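Oxidoreductase, NAD-binding/iron-sulfur cluster-binding protein (Nitratireductor pacificus pht-3B, PDB 6ZXU) is a catabolic reductive dehalogenase that carries cobalamin and two [4Fe-4S] clusters, and probably removes halogen from organohalides by reduction. Local coordinates at residues Phe317-Leu326 with Val572-Val580; Phe394-Tyr405 with Glu417-Leu427. All coordinates share one frame; numbering follows the deposited sequence.

Contact 1 of 2, residues Phe317-Leu326 with Val572-Val580; sequences FFKRAEAGDL and VEKCTKYRV. With SF4 (iron/sulfur cluster), chain E.
Where the cobalamin pocket adjoins one of the two [4Fe-4S] clusters, helix 317-323 packs on cluster-bearing helix 572-581 through Phe317, which meets Val572, Glu573 and Thr576. The short helical segments cross at -63° with their axes 10.3 Å apart. Val572 CG2 stands over the centre of the Phe317 ring, 3.8 Å from the centroid, in a CH-pi contact; the opposite face carries Arg320 CD, so the ring is sandwiched. Phe317 CB abuts Thr576 OG1 at 3.3 Å. That hydroxyl, placed beside its own backbone N (chi1 -58°), turns back to donate to Val572 O, which Thr576 N reaches from the other face of the carbonyl plane. The methyl CG2 of Thr576 is thereby left to meet Leu326 CD2, 3.5 Å away. Helix 572-581 lies in the 4Fe-4S dicluster region and supplies a ligand itself: Cys575 SG binds cluster iron FE1 at 2.3 Å on a flank facing away from helix 317-323. Phe317 N donates a hydrogen bond to the cobalamin. At the next residue, the Phe318 ring presents its edge to two partners: Val580 CG2 lies 3.9 Å from CE1, and Arg579 NH2 lies 3.4 Å from CZ. Arg579 CD lies 3.9 Å from cluster sulfur S4, and the bend beyond it (chi3 72°) turns NE toward Cys588 O, with which it hydrogen-bonds.

Contact 2 of 2, residues Phe394-Tyr405 with Glu417-Leu427; sequences FVGICRAEPWMY and EAYHDYAVVML
Phe394 opens an antiparallel ladder with Leu427: Leu427 N donates to Phe394 O, and the return bond is weak. Phe394 CB lies 4.1 Å from Leu427 CB. Val395, on the other face with Met426 and Val424, sets CG2 3.8 Å from Met426 CG, the two side chains running side by side. Gly396 exchanges two nearly straight bonds with Val425, and Ile397 and Val424 form a non-hydrogen-bonded pair; both Ile397 and Val424 face helix 376-390. Cys398 repeats the doubly bonded pattern with Ala423, Ala423 N reaching Cys398 O at 2.8 Å. Strand 394-399 is an outermost strand of a four-stranded antiparallel sheet, and strand 422-429 joins it to strand 514-521. At Arg399 the side chains of the pair diverge from the sheet yet run alongside each other: Tyr422 CE1 lies over one face of the guanidinium, 3.8 Å from Arg399 CZ, the planes 45° apart. A water links Arg399 NH1 to Asp421 O. Ala400, the centre of an inverse gamma turn, donates its N to the same carbonyl from above its plane. Pro402 CB touches Ala418 CB at 4.0 Å. With CG beside its backbone N (chi1 -66°), Tyr405 points its ring toward residues 417-420. Ala418 CA sits over the ring face, 3.7 Å from the centroid; the ring's edge meets the face of Tyr419 in a T-shaped stack, planes at 75°, and Tyr405 OH donates to His420 O at 2.9 Å.

Two contacts of very different chain span meet the same cofactor. Contact 2 is nested within the long loop closed by contact 1: residues 317-326 come first, the neighbouring strands 394-399 and 422-429 follow, and helix 572-581 returns to the first helix 246 residues later. Their centres are 26 Å apart, and the nearest atoms, about 13 Å apart, do not touch. Contact 1 joins two helices, one of them in the 4Fe-4S dicluster region; contact 2 belongs to the four-stranded sheet. Cobalamin connects the two regions: Phe317 and Phe318 of contact 1 and Trp403 of contact 2 belong to its pocket, so segments distant in sequence contribute to the pocket of one cofactor.

Contact 1 of 2, residues Phe317-Leu326 with Val572-Val580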
loop_
_atom_site.group_PDB
_atom_site.type_symbol
_atom_site.label_atom_id
_atom_site.label_comp_id
_atom_site.label_asym_id
_atom_site.label_seq_id
_atom_site.Cartn_x
_atom_site.Cartn_y
_atom_site.Cartn_z
ATOM N N PHE A 317 2.047 0.507 20.760
ATOM C CA PHE A 317 3.076 -0.384 21.215
ATOM C C PHE A 317 4.427 -0.268 20.496
ATOM O O PHE A 317 5.405 -0.672 21.103
ATOM C CB PHE A 317 2.660 -1.846 21.288
ATOM C CG PHE A 317 2.131 -2.246 22.633
ATOM C CD1 PHE A 317 0.998 -1.698 23.105
ATOM C CD2 PHE A 317 2.738 -3.269 23.373
ATOM C CE1 PHE A 317 0.483 -2.053 24.357
ATOM C CE2 PHE A 317 2.265 -3.626 24.609
ATOM C CZ PHE A 317 1.098 -3.018 25.111
ATOM N N PHE A 318 4.521 0.318 19.316
ATOM C CA PHE A 318 5.865 0.707 18.818
ATOM C C PHE A 318 6.477 1.808 19.679
ATOM O O PHE A 318 7.674 1.790 19.906
ATOM C CB PHE A 318 5.813 1.169 17.380
ATOM C CG PHE A 318 5.524 0.055 16.404
ATOM C CD1 PHE A 318 6.198 -1.145 16.521
ATOM C CD2 PHE A 318 4.533 0.191 15.430
ATOM C CE1 PHE A 318 5.939 -2.179 15.645
ATOM C CE2 PHE A 318 4.248 -0.869 14.561
ATOM C CZ PHE A 318 4.976 -2.011 14.662
ATOM N N LYS A 319 5.692 2.811 20.099
ATOM C CA LYS A 319 6.176 3.849 21.005
ATOM C C LYS A 319 6.558 3.270 22.362
ATOM O O LYS A 319 7.573 3.654 22.957
ATOM C CB LYS A 319 5.147 4.972 21.179
ATOM C CG LYS A 319 4.737 5.657 19.911
ATOM C CD LYS A 319 5.927 5.822 19.081
ATOM C CE LYS A 319 5.851 7.033 18.192
ATOM N NZ LYS A 319 4.863 6.915 17.193
ATOM N N ARG A 320 5.841 2.265 22.836
ATOM C CA ARG A 320 6.203 1.587 24.050
ATOM C C ARG A 320 7.521 0.879 23.944
ATOM O O ARG A 320 8.370 0.945 24.837
ATOM C CB ARG A 320 5.121 0.637 24.509
ATOM C CG ARG A 320 3.788 1.317 24.796
ATOM C CD ARG A 320 2.873 0.496 25.706
ATOM N NE ARG A 320 3.326 0.419 27.097
ATOM C CZ ARG A 320 2.606 -0.016 28.123
ATOM N NH1 ARG A 320 1.344 -0.408 27.960
ATOM N NH2 ARG A 320 3.167 -0.131 29.288
ATOM N N ALA A 321 7.749 0.213 22.800
ATOM C CA ALA A 321 9.022 -0.448 22.545
ATOM C C ALA A 321 10.180 0.541 22.514
ATOM O O ALA A 321 11.173 0.318 23.149
ATOM C CB ALA A 321 8.933 -1.240 21.218
ATOM N N GLU A 322 10.012 1.654 21.781
ATOM C CA GLU A 322 10.981 2.687 21.685
ATOM C C GLU A 322 11.343 3.239 23.074
ATOM O O GLU A 322 12.488 3.552 23.318
ATOM C CB GLU A 322 10.422 3.837 20.866
ATOM C CG GLU A 322 11.430 4.923 20.708
ATOM C CD GLU A 322 11.006 5.995 19.731
ATOM O OE1 GLU A 322 9.896 5.890 19.059
ATOM O OE2 GLU A 322 11.794 7.004 19.674
ATOM N N ALA A 323 10.355 3.406 23.958
ATOM C CA ALA A 323 10.567 3.982 25.279
ATOM C C ALA A 323 11.255 3.012 26.248
ATOM O O ALA A 323 11.733 3.449 27.269
ATOM C CB ALA A 323 9.269 4.423 25.900
ATOM N N GLY A 324 11.250 1.711 25.946
ATOM C CA GLY A 324 11.814 0.685 26.808
ATOM C C GLY A 324 10.809 -0.149 27.539
ATOM O O GLY A 324 11.214 -1.061 28.264
ATOM N N ASP A 325 9.504 0.107 27.380
ATOM C CA ASP A 325 8.457 -0.656 28.102
ATOM C C ASP A 325 8.479 -2.140 27.855
ATOM O O ASP A 325 7.972 -2.902 28.640
ATOM C CB ASP A 325 7.058 -0.158 27.697
ATOM C CG ASP A 325 6.803 1.327 27.949
ATOM O OD1 ASP A 325 7.689 2.055 28.473
ATOM O OD2 ASP A 325 5.640 1.800 27.634
ATOM N N LEU A 326 9.057 -2.578 26.719
ATOM C CA LEU A 326 9.046 -4.009 26.369
ATOM C C LEU A 326 10.444 -4.693 26.516
ATOM O O LEU A 326 10.686 -5.765 25.952
ATOM C CB LEU A 326 8.563 -4.175 24.935
ATOM C CG LEU A 326 7.079 -4.116 24.609
ATOM C CD1 LEU A 326 6.398 -2.939 25.115
ATOM C CD2 LEU A 326 6.810 -4.093 23.080
ATOM N N VAL A 572 -1.104 -7.771 21.591
ATOM C CA VAL A 572 -0.297 -6.808 20.925
ATOM C C VAL A 572 1.134 -6.799 21.440
ATOM O O VAL A 572 2.061 -6.398 20.730
ATOM C CB VAL A 572 -0.929 -5.400 20.924
ATOM C CG1 VAL A 572 -2.284 -5.429 20.248
ATOM C CG2 VAL A 572 -1.055 -4.832 22.325
ATOM N N GLU A 573 1.325 -7.222 22.681
ATOM C CA GLU A 573 2.690 -7.358 23.204
ATOM C C GLU A 573 3.452 -8.478 22.491
ATOM O O GLU A 573 4.606 -8.268 22.089
ATOM C CB GLU A 573 2.635 -7.643 24.661
ATOM C CG GLU A 573 4.011 -7.876 25.271
ATOM C CD GLU A 573 3.878 -8.165 26.770
ATOM O OE1 GLU A 573 2.731 -8.215 27.348
ATOM O OE2 GLU A 573 4.935 -8.337 27.400
ATOM N N LYS A 574 2.832 -9.627 22.308
ATOM C CA LYS A 574 3.474 -10.741 21.595
ATOM C C LYS A 574 3.731 -10.407 20.128
ATOM O O LYS A 574 4.883 -10.568 19.632
ATOM C CB LYS A 574 2.671 -11.996 21.681
ATOM C CG LYS A 574 2.611 -12.586 23.060
ATOM C CD LYS A 574 2.328 -14.081 23.048
ATOM C CE LYS A 574 0.918 -14.328 22.633
ATOM N NZ LYS A 574 0.461 -15.736 22.846
ATOM N N CYS A 575 2.740 -9.809 19.449
ATOM C CA CYS A 575 2.953 -9.422 18.064
ATOM C C CYS A 575 4.034 -8.321 17.962
ATOM O O CYS A 575 5.008 -8.454 17.161
ATOM C CB CYS A 575 1.653 -9.009 17.388
ATOM S SG CYS A 575 1.916 -8.379 15.750
ATOM N N THR A 576 4.012 -7.311 18.804
ATOM C CA THR A 576 5.068 -6.306 18.733
ATOM C C THR A 576 6.474 -6.898 18.879
ATOM O O THR A 576 7.404 -6.601 18.108
ATOM C CB THR A 576 4.875 -5.186 19.821
ATOM O OG1 THR A 576 3.612 -4.587 19.622
ATOM C CG2 THR A 576 5.917 -4.100 19.650
ATOM N N LYS A 577 6.653 -7.764 19.886
ATOM C CA LYS A 577 7.966 -8.327 20.140
ATOM C C LYS A 577 8.420 -9.174 18.946
ATOM O O LYS A 577 9.586 -9.077 18.525
ATOM C CB LYS A 577 7.927 -9.175 21.402
ATOM C CG LYS A 577 8.032 -8.307 22.630
ATOM C CD LYS A 577 7.808 -9.106 23.922
ATOM C CE LYS A 577 8.367 -8.317 25.117
ATOM N NZ LYS A 577 7.659 -8.710 26.357
ATOM N N TYR A 578 7.538 -9.983 18.361
ATOM C CA TYR A 578 7.917 -10.759 17.191
ATOM C C TYR A 578 8.310 -9.857 16.012
ATOM O O TYR A 578 9.389 -9.996 15.443
ATOM C CB TYR A 578 6.830 -11.776 16.793
ATOM C CG TYR A 578 7.266 -12.685 15.675
ATOM C CD1 TYR A 578 8.135 -13.736 15.912
ATOM C CD2 TYR A 578 6.884 -12.453 14.362
ATOM C CE1 TYR A 578 8.591 -14.555 14.871
ATOM C CE2 TYR A 578 7.315 -13.276 13.337
ATOM C CZ TYR A 578 8.171 -14.344 13.596
ATOM O OH TYR A 578 8.609 -15.153 12.569
ATOM N N ARG A 579 7.484 -8.911 15.664
ATOM C CA ARG A 579 7.782 -8.076 14.529
ATOM C C ARG A 579 9.084 -7.252 14.697
ATOM O O ARG A 579 9.883 -7.141 13.762
ATOM C CB ARG A 579 6.607 -7.137 14.246
ATOM C CG ARG A 579 5.330 -7.823 13.847
ATOM C CD ARG A 579 4.221 -6.887 13.318
ATOM N NE ARG A 579 4.541 -6.393 12.013
ATOM C CZ ARG A 579 4.415 -5.168 11.607
ATOM N NH1 ARG A 579 4.702 -4.864 10.361
ATOM N NH2 ARG A 579 3.924 -4.264 12.405
ATOM N N VAL A 580 9.289 -6.655 15.884
ATOM C CA VAL A 580 10.437 -5.785 16.141
ATOM C C VAL A 580 11.733 -6.610 16.213
ATOM O O VAL A 580 12.765 -6.185 15.719
ATOM C CB VAL A 580 10.244 -4.979 17.415
ATOM C CG1 VAL A 580 11.500 -4.251 17.853
ATOM C CG2 VAL A 580 9.114 -3.940 17.156
HETATM FE FE1 SF4 E . 1.699 -10.113 14.306
HETATM FE FE2 SF4 E . 2.835 -11.696 12.334
HETATM FE FE3 SF4 E . 0.095 -11.160 12.276
HETATM FE FE4 SF4 E . 1.177 -12.823 14.178
HETATM S S1 SF4 E . 1.146 -13.118 11.994
HETATM S S2 SF4 E . -0.308 -11.151 14.478
HETATM S S3 SF4 E . 3.184 -11.817 14.520
HETATM S S4 SF4 E . 1.759 -9.689 12.145
#

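Contact 2 of 2, residues Phe394-Tyr405 with Glu417-Leu427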
loop_
_atom_site.group_PDB
_atom_site.type_symbol
_atom_site.label_atom_id
_atom_site.label_comp_id
_atom_site.label_asym_id
_atom_site.label_seq_id
_atom_site.Cartn_x
_atom_site.Cartn_y
_atom_site.Cartn_z
ATOM N N PHE A 394 -9.122 1.884 -2.689
ATOM C CA PHE A 394 -10.436 2.218 -2.141
ATOM C C PHE A 394 -10.403 3.592 -1.534
ATOM O O PHE A 394 -9.414 3.977 -0.884
ATOM C CB PHE A 394 -10.843 1.218 -1.064
ATOM C CG PHE A 394 -11.032 -0.192 -1.541
ATOM C CD1 PHE A 394 -9.953 -1.031 -1.718
ATOM C CD2 PHE A 394 -12.264 -0.651 -1.918
ATOM C CE1 PHE A 394 -10.103 -2.311 -2.227
ATOM C CE2 PHE A 394 -12.415 -1.945 -2.422
ATOM C CZ PHE A 394 -11.330 -2.761 -2.573
ATOM N N VAL A 395 -11.480 4.313 -1.647
ATOM C CA VAL A 395 -11.692 5.588 -0.982
ATOM C C VAL A 395 -13.078 5.581 -0.282
ATOM O O VAL A 395 -14.065 5.148 -0.859
ATOM C CB VAL A 395 -11.663 6.820 -1.939
ATOM C CG1 VAL A 395 -11.752 8.116 -1.153
ATOM C CG2 VAL A 395 -10.437 6.846 -2.812
ATOM N N GLY A 396 -13.069 5.939 0.983
ATOM C CA GLY A 396 -14.290 6.121 1.752
ATOM C C GLY A 396 -14.168 7.354 2.622
ATOM O O GLY A 396 -13.103 7.802 2.944
ATOM N N ILE A 397 -15.287 7.832 3.120
ATOM C CA ILE A 397 -15.385 9.031 3.887
ATOM C C ILE A 397 -16.296 8.843 5.081
ATOM O O ILE A 397 -17.364 8.214 4.952
ATOM C CB ILE A 397 -15.983 10.197 2.997
ATOM C CG1 ILE A 397 -15.144 10.359 1.724
ATOM C CG2 ILE A 397 -15.998 11.490 3.815
ATOM C CD1 ILE A 397 -15.794 11.168 0.655
ATOM N N CYS A 398 -15.865 9.302 6.213
ATOM C CA CYS A 398 -16.645 9.266 7.469
ATOM C C CYS A 398 -16.458 10.552 8.245
ATOM O O CYS A 398 -15.560 11.335 7.982
ATOM C CB CYS A 398 -16.335 8.005 8.322
ATOM S SG CYS A 398 -14.701 7.940 9.067
ATOM N N ARG A 399 -17.325 10.795 9.242
ATOM C CA ARG A 399 -17.017 11.819 10.245
ATOM C C ARG A 399 -15.857 11.419 11.138
ATOM O O ARG A 399 -15.793 10.294 11.624
ATOM C CB ARG A 399 -18.256 12.068 11.125
ATOM C CG ARG A 399 -19.304 12.756 10.320
ATOM C CD ARG A 399 -20.377 13.493 11.154
ATOM N NE ARG A 399 -21.064 14.461 10.259
ATOM C CZ ARG A 399 -20.718 15.753 10.122
ATOM N NH1 ARG A 399 -19.731 16.297 10.843
ATOM N NH2 ARG A 399 -21.424 16.521 9.297
ATOM N N ALA A 400 -14.974 12.357 11.390
ATOM C CA ALA A 400 -13.827 12.170 12.290
ATOM C C ALA A 400 -14.287 12.434 13.705
ATOM O O ALA A 400 -14.241 13.561 14.192
ATOM C CB ALA A 400 -12.684 13.121 11.910
ATOM N N GLU A 401 -14.744 11.409 14.375
ATOM C CA GLU A 401 -15.274 11.558 15.691
ATOM C C GLU A 401 -14.181 11.769 16.705
ATOM O O GLU A 401 -13.044 11.371 16.497
ATOM C CB GLU A 401 -16.163 10.399 16.013
ATOM C CG GLU A 401 -17.243 10.217 14.970
ATOM C CD GLU A 401 -18.209 9.099 15.309
ATOM O OE1 GLU A 401 -18.668 9.062 16.473
ATOM O OE2 GLU A 401 -18.515 8.240 14.412
ATOM N N PRO A 402 -14.463 12.491 17.790
ATOM C CA PRO A 402 -13.371 12.867 18.700
ATOM C C PRO A 402 -12.648 11.696 19.278
ATOM O O PRO A 402 -11.414 11.753 19.466
ATOM C CB PRO A 402 -14.077 13.721 19.830
ATOM C CG PRO A 402 -15.274 14.250 19.090
ATOM C CD PRO A 402 -15.733 13.188 18.142
ATOM N N TRP A 403 -13.360 10.604 19.502
ATOM C CA TRP A 403 -12.709 9.462 20.115
ATOM C C TRP A 403 -11.737 8.752 19.120
ATOM O O TRP A 403 -11.096 7.791 19.538
ATOM C CB TRP A 403 -13.757 8.451 20.652
ATOM C CG TRP A 403 -14.820 8.094 19.666
ATOM C CD1 TRP A 403 -15.990 8.758 19.441
ATOM C CD2 TRP A 403 -14.810 7.011 18.759
ATOM N NE1 TRP A 403 -16.702 8.126 18.458
ATOM C CE2 TRP A 403 -15.964 7.067 18.023
ATOM C CE3 TRP A 403 -13.884 5.980 18.475
ATOM C CZ2 TRP A 403 -16.277 6.109 17.056
ATOM C CZ3 TRP A 403 -14.205 5.059 17.551
ATOM C CH2 TRP A 403 -15.393 5.119 16.850
ATOM N N MET A 404 -11.730 9.147 17.844
ATOM C CA MET A 404 -10.807 8.568 16.817
ATOM C C MET A 404 -9.406 9.274 16.857
ATOM O O MET A 404 -8.440 8.754 16.325
ATOM C CB MET A 404 -11.377 8.733 15.424
ATOM C CG MET A 404 -12.683 7.977 15.179
ATOM S SD MET A 404 -13.268 8.344 13.531
ATOM C CE MET A 404 -14.699 7.279 13.418
ATOM N N TYR A 405 -9.312 10.437 17.523
ATOM C CA TYR A 405 -8.056 11.109 17.728
ATOM C C TYR A 405 -7.385 10.574 18.962
ATOM O O TYR A 405 -8.039 10.266 19.961
ATOM C CB TYR A 405 -8.254 12.625 17.851
ATOM C CG TYR A 405 -8.753 13.345 16.621
ATOM C CD1 TYR A 405 -10.079 13.272 16.238
ATOM C CD2 TYR A 405 -7.912 14.121 15.875
ATOM C CE1 TYR A 405 -10.542 13.960 15.133
ATOM C CE2 TYR A 405 -8.362 14.834 14.772
ATOM C CZ TYR A 405 -9.656 14.778 14.409
ATOM O OH TYR A 405 -10.095 15.482 13.343
ATOM N N GLU A 417 -6.328 17.938 19.935
ATOM C CA GLU A 417 -7.690 18.361 19.748
ATOM C C GLU A 417 -8.298 17.619 18.599
ATOM O O GLU A 417 -7.599 17.214 17.657
ATOM C CB GLU A 417 -7.766 19.857 19.406
ATOM C CG GLU A 417 -7.204 20.764 20.519
ATOM C CD GLU A 417 -7.854 20.539 21.881
ATOM O OE1 GLU A 417 -7.092 20.426 22.924
ATOM O OE2 GLU A 417 -9.140 20.463 21.889
ATOM N N ALA A 418 -9.587 17.434 18.643
ATOM C CA ALA A 418 -10.317 16.933 17.470
ATOM C C ALA A 418 -10.522 18.065 16.451
ATOM O O ALA A 418 -11.629 18.584 16.314
ATOM C CB ALA A 418 -11.649 16.308 17.905
ATOM N N TYR A 419 -9.500 18.400 15.688
ATOM C CA TYR A 419 -9.514 19.621 14.942
ATOM C C TYR A 419 -10.242 19.629 13.617
ATOM O O TYR A 419 -10.521 20.700 13.099
ATOM C CB TYR A 419 -8.071 20.161 14.820
ATOM C CG TYR A 419 -7.046 19.094 14.458
ATOM C CD1 TYR A 419 -6.978 18.595 13.185
ATOM C CD2 TYR A 419 -6.155 18.634 15.402
ATOM C CE1 TYR A 419 -6.044 17.606 12.836
ATOM C CE2 TYR A 419 -5.225 17.686 15.100
ATOM C CZ TYR A 419 -5.182 17.148 13.793
ATOM O OH TYR A 419 -4.186 16.235 13.464
ATOM N N HIS A 420 -10.570 18.474 13.001
ATOM C CA HIS A 420 -11.228 18.433 11.747
ATOM C C HIS A 420 -12.510 17.587 11.850
ATOM O O HIS A 420 -12.603 16.677 12.628
ATOM C CB HIS A 420 -10.375 17.807 10.656
ATOM C CG HIS A 420 -9.217 18.620 10.241
ATOM N ND1 HIS A 420 -7.996 18.074 9.948
ATOM C CD2 HIS A 420 -9.061 19.962 10.125
ATOM C CE1 HIS A 420 -7.138 19.042 9.664
ATOM N NE2 HIS A 420 -7.773 20.192 9.769
ATOM N N ASP A 421 -13.436 17.863 10.964
ATOM C CA ASP A 421 -14.760 17.232 10.941
ATOM C C ASP A 421 -14.879 15.915 10.240
ATOM O O ASP A 421 -15.736 15.149 10.568
ATOM C CB ASP A 421 -15.708 18.203 10.247
ATOM C CG ASP A 421 -16.035 19.485 11.125
ATOM O OD1 ASP A 421 -15.891 19.405 12.362
ATOM O OD2 ASP A 421 -16.375 20.555 10.514
ATOM N N TYR A 422 -14.064 15.691 9.199
ATOM C CA TYR A 422 -14.199 14.523 8.355
ATOM C C TYR A 422 -12.880 13.777 8.209
ATOM O O TYR A 422 -11.823 14.359 8.328
ATOM C CB TYR A 422 -14.691 14.906 6.957
ATOM C CG TYR A 422 -16.022 15.575 6.918
ATOM C CD1 TYR A 422 -17.190 14.818 7.037
ATOM C CD2 TYR A 422 -16.122 16.981 6.925
ATOM C CE1 TYR A 422 -18.427 15.413 7.078
ATOM C CE2 TYR A 422 -17.355 17.589 6.977
ATOM C CZ TYR A 422 -18.479 16.806 7.038
ATOM O OH TYR A 422 -19.698 17.364 7.064
ATOM N N ALA A 423 -12.986 12.482 7.954
ATOM C CA ALA A 423 -11.821 11.616 7.680
ATOM C C ALA A 423 -12.023 11.012 6.318
ATOM O O ALA A 423 -13.086 10.436 6.026
ATOM C CB ALA A 423 -11.698 10.501 8.713
ATOM N N VAL A 424 -11.068 11.237 5.444
ATOM C CA VAL A 424 -11.006 10.562 4.151
ATOM C C VAL A 424 -10.006 9.404 4.312
ATOM O O VAL A 424 -8.877 9.581 4.714
ATOM C CB VAL A 424 -10.552 11.483 3.039
ATOM C CG1 VAL A 424 -10.569 10.753 1.674
ATOM C CG2 VAL A 424 -11.478 12.695 3.028
ATOM N N VAL A 425 -10.516 8.189 4.107
ATOM C CA VAL A 425 -9.786 6.973 4.346
ATOM C C VAL A 425 -9.542 6.312 2.993
ATOM O O VAL A 425 -10.461 6.083 2.189
ATOM C CB VAL A 425 -10.590 6.003 5.214
ATOM C CG1 VAL A 425 -9.755 4.810 5.631
ATOM C CG2 VAL A 425 -11.087 6.734 6.437
ATOM N N MET A 426 -8.286 5.948 2.769
ATOM C CA MET A 426 -7.906 5.250 1.529
ATOM C C MET A 426 -7.129 4.010 1.841
ATOM O O MET A 426 -6.393 3.966 2.800
ATOM C CB MET A 426 -7.138 6.145 0.641
ATOM C CG MET A 426 -8.029 7.241 0.165
ATOM S SD MET A 426 -7.244 8.572 -0.731
ATOM C CE MET A 426 -6.242 9.264 0.611
ATOM N N LEU A 427 -7.405 2.957 1.092
ATOM C CA LEU A 427 -6.713 1.675 1.222
ATOM C C LEU A 427 -5.777 1.484 0.016
ATOM O O LEU A 427 -6.173 1.725 -1.107
ATOM C CB LEU A 427 -7.656 0.560 1.348
ATOM C CG LEU A 427 -8.711 0.504 2.441
ATOM C CD1 LEU A 427 -9.459 -0.871 2.315
ATOM C CD2 LEU A 427 -8.107 0.619 3.813
HETATM O O HOH W 1 -17.646 15.451 12.912
HETATM O O HOH W 2 -14.171 15.990 14.933
#